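Local coordinates for protein leucine aminopeptidase (Parabacteroides distasonis, PDB 3TC8) that probably acts as a zinc-dependent exopeptidase of the M28 family, with likely aminopeptidase or glutaminyl-peptide cyclotransferase activity, at residues 18-22 and 303-308. Residues are numbered along the deposited sequence; the frame is centred on the assembly and turned at random. Where two conformers were deposited one is given.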
loop_
_atom_site.group_PDB
_atom_site.type_symbol
_atom_site.label_atom_id
_atom_site.label_comp_id
_atom_site.label_asym_id
_atom_site.label_seq_id
_atom_site.Cartn_x
_atom_site.Cartn_y
_atom_site.Cartn_z
ATOM N N ALA A 18 -11.798 -22.209 6.468
ATOM C CA ALA A 18 -10.612 -21.739 7.143
ATOM C C ALA A 18 -10.413 -20.235 6.900
ATOM O O ALA A 18 -9.677 -19.582 7.694
ATOM C CB ALA A 18 -9.369 -22.532 6.641
ATOM N N VAL A 19 -11.009 -19.671 5.827
ATOM C CA VAL A 19 -10.604 -18.352 5.395
ATOM C C VAL A 19 -11.798 -17.386 5.425
ATOM O O VAL A 19 -12.812 -17.668 4.788
ATOM C CB VAL A 19 -9.961 -18.398 4.008
ATOM C CG1 VAL A 19 -9.426 -17.017 3.647
ATOM C CG2 VAL A 19 -8.823 -19.422 3.927
ATOM N N PRO A 20 -11.683 -16.237 6.091
ATOM C CA PRO A 20 -12.750 -15.271 6.062
ATOM C C PRO A 20 -13.046 -14.758 4.659
ATOM O O PRO A 20 -12.214 -14.790 3.765
ATOM C CB PRO A 20 -12.200 -14.147 6.944
ATOM C CG PRO A 20 -11.191 -14.707 7.761
ATOM C CD PRO A 20 -10.593 -15.815 6.971
ATOM N N ASP A 21 -14.238 -14.194 4.526
ATOM C CA ASP A 21 -14.745 -13.598 3.298
ATOM C C ASP A 21 -14.393 -12.102 3.287
ATOM O O ASP A 21 -14.908 -11.336 4.123
ATOM C CB ASP A 21 -16.269 -13.798 3.349
ATOM C CG ASP A 21 -16.984 -13.516 2.058
ATOM O OD1 ASP A 21 -16.410 -12.919 1.130
ATOM O OD2 ASP A 21 -18.188 -13.861 1.977
ATOM N N PHE A 22 -13.566 -11.656 2.370
ATOM C CA PHE A 22 -13.257 -10.243 2.181
ATOM C C PHE A 22 -14.509 -9.572 1.604
ATOM O O PHE A 22 -15.002 -9.950 0.536
ATOM C CB PHE A 22 -12.114 -10.133 1.193
ATOM C CG PHE A 22 -11.662 -8.707 0.861
ATOM C CD1 PHE A 22 -12.221 -8.020 -0.197
ATOM C CD2 PHE A 22 -10.640 -8.131 1.575
ATOM C CE1 PHE A 22 -11.747 -6.773 -0.536
ATOM C CE2 PHE A 22 -10.160 -6.866 1.224
ATOM C CZ PHE A 22 -10.712 -6.221 0.158
ATOM N N LEU A 303 -6.042 -12.847 2.002
ATOM C CA LEU A 303 -6.593 -13.640 3.103
ATOM C C LEU A 303 -6.255 -15.125 2.947
ATOM O O LEU A 303 -5.912 -15.805 3.882
ATOM C CB LEU A 303 -8.126 -13.462 3.181
ATOM C CG LEU A 303 -8.599 -12.102 3.684
ATOM C CD1 LEU A 303 -10.110 -12.028 3.612
ATOM C CD2 LEU A 303 -8.130 -11.822 5.091
ATOM N N GLU A 304 -6.462 -15.633 1.752
ATOM C CA GLU A 304 -6.157 -17.056 1.486
ATOM C C GLU A 304 -4.727 -17.413 1.861
ATOM O O GLU A 304 -4.483 -18.456 2.453
ATOM C CB GLU A 304 -6.457 -17.395 0.043
ATOM C CG GLU A 304 -6.265 -18.885 -0.318
ATOM C CD GLU A 304 -7.353 -19.790 0.270
ATOM O OE1 GLU A 304 -8.476 -19.309 0.538
ATOM O OE2 GLU A 304 -7.119 -21.019 0.397
ATOM N N VAL A 305 -3.781 -16.544 1.524
ATOM C CA VAL A 305 -2.404 -16.774 1.761
ATOM C C VAL A 305 -2.059 -16.736 3.259
ATOM O O VAL A 305 -1.358 -17.625 3.806
ATOM C CB VAL A 305 -1.619 -15.747 0.939
ATOM C CG1 VAL A 305 -0.143 -15.743 1.330
ATOM C CG2 VAL A 305 -1.814 -16.050 -0.539
ATOM N N ILE A 306 -2.530 -15.701 3.965
ATOM C CA ILE A 306 -2.136 -15.550 5.348
ATOM C C ILE A 306 -2.848 -16.540 6.273
ATOM O O ILE A 306 -2.306 -16.888 7.306
ATOM C CB ILE A 306 -2.253 -14.093 5.873
ATOM C CG1 ILE A 306 -3.733 -13.650 5.998
ATOM C CG2 ILE A 306 -1.448 -13.143 4.977
ATOM C CD1 ILE A 306 -3.939 -12.253 6.520
ATOM N N TYR A 307 -4.059 -16.957 5.913
ATOM C CA TYR A 307 -4.775 -17.949 6.704
ATOM C C TYR A 307 -4.453 -19.360 6.298
ATOM O O TYR A 307 -4.667 -20.262 7.125
ATOM C CB TYR A 307 -6.287 -17.767 6.544
ATOM C CG TYR A 307 -6.865 -16.660 7.402
ATOM C CD1 TYR A 307 -6.801 -15.316 7.017
ATOM C CD2 TYR A 307 -7.478 -16.942 8.590
ATOM C CE1 TYR A 307 -7.353 -14.311 7.798
ATOM C CE2 TYR A 307 -8.018 -15.936 9.400
ATOM C CZ TYR A 307 -7.943 -14.604 9.024
ATOM O OH TYR A 307 -8.495 -13.577 9.727
ATOM N N ASN A 308 -4.079 -19.603 5.051
ATOM C CA ASN A 308 -4.242 -20.925 4.499
ATOM C C ASN A 308 -3.221 -21.325 3.443
ATOM O O ASN A 308 -3.470 -22.281 2.718
ATOM C CB ASN A 308 -5.655 -21.069 3.925
ATOM C CG ASN A 308 -6.107 -22.489 3.742
ATOM O OD1 ASN A 308 -5.807 -23.367 4.574
ATOM N ND2 ASN A 308 -6.895 -22.715 2.718
#
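Pro20 sets the CD-CG edge of its ring on one face of Tyr307: Pro20 CD sits 3.4 Å from the centroid of the Tyr307 ring and 7° off the normal, a CH-pi contact. CG of the same proline reaches toward the phenol end, 3.5 Å from Tyr307 CZ. A hydrogen bond from Tyr307 OH to the carbonyl of Lys145 ties down the far end of the ring. Val19 is the neighbouring bump. Its two methyls fork into the hollow formed by Leu303, Glu304, Tyr307 and Asn308 near the C-terminal end of the chain. With CG1 anti to the backbone N (chi1 -174°) and CG2 anti to the carbonyl carbon, the methyls diverge, one to Leu303 and the other between Glu304 and Asn308. Val19 CG1 rests 3.8 Å from Leu303 CB and beside that residue's carbonyl. Val19 CG2 lies 3.4 Å from Glu304 OE1. On its other flank Val19 CG2 is 3.6 Å from Asn308 CB, with Tyr307 CB also near. The polar wall of this hollow is braced from within its own segment: Asn308 ND2 donates to Glu304 OE2 (2.9 Å, 157°), meeting it from above the carboxylate plane, and Arg309 forms a salt bridge with the same oxygen. Further along, Leu303 supplies the opposite kind of fit, a helix knob against the loop. Leu303 CD1 touches the carbonyl O of Pro20 and lies 3.7 Å from Phe22 CB, close to the plane of the Phe22 ring at its edge. Gln300 hydrogen-bonds both Pro20 O and Phe22 N, fastening the extended backbone alongside the helix. Away from the zinc site, the N-terminal segment leading into helix 24-36 thus packs lengthwise on the C-terminal helix 292-308, joining the two chain ends on the outside of the alpha/beta fold of an M28-family zinc exopeptidase.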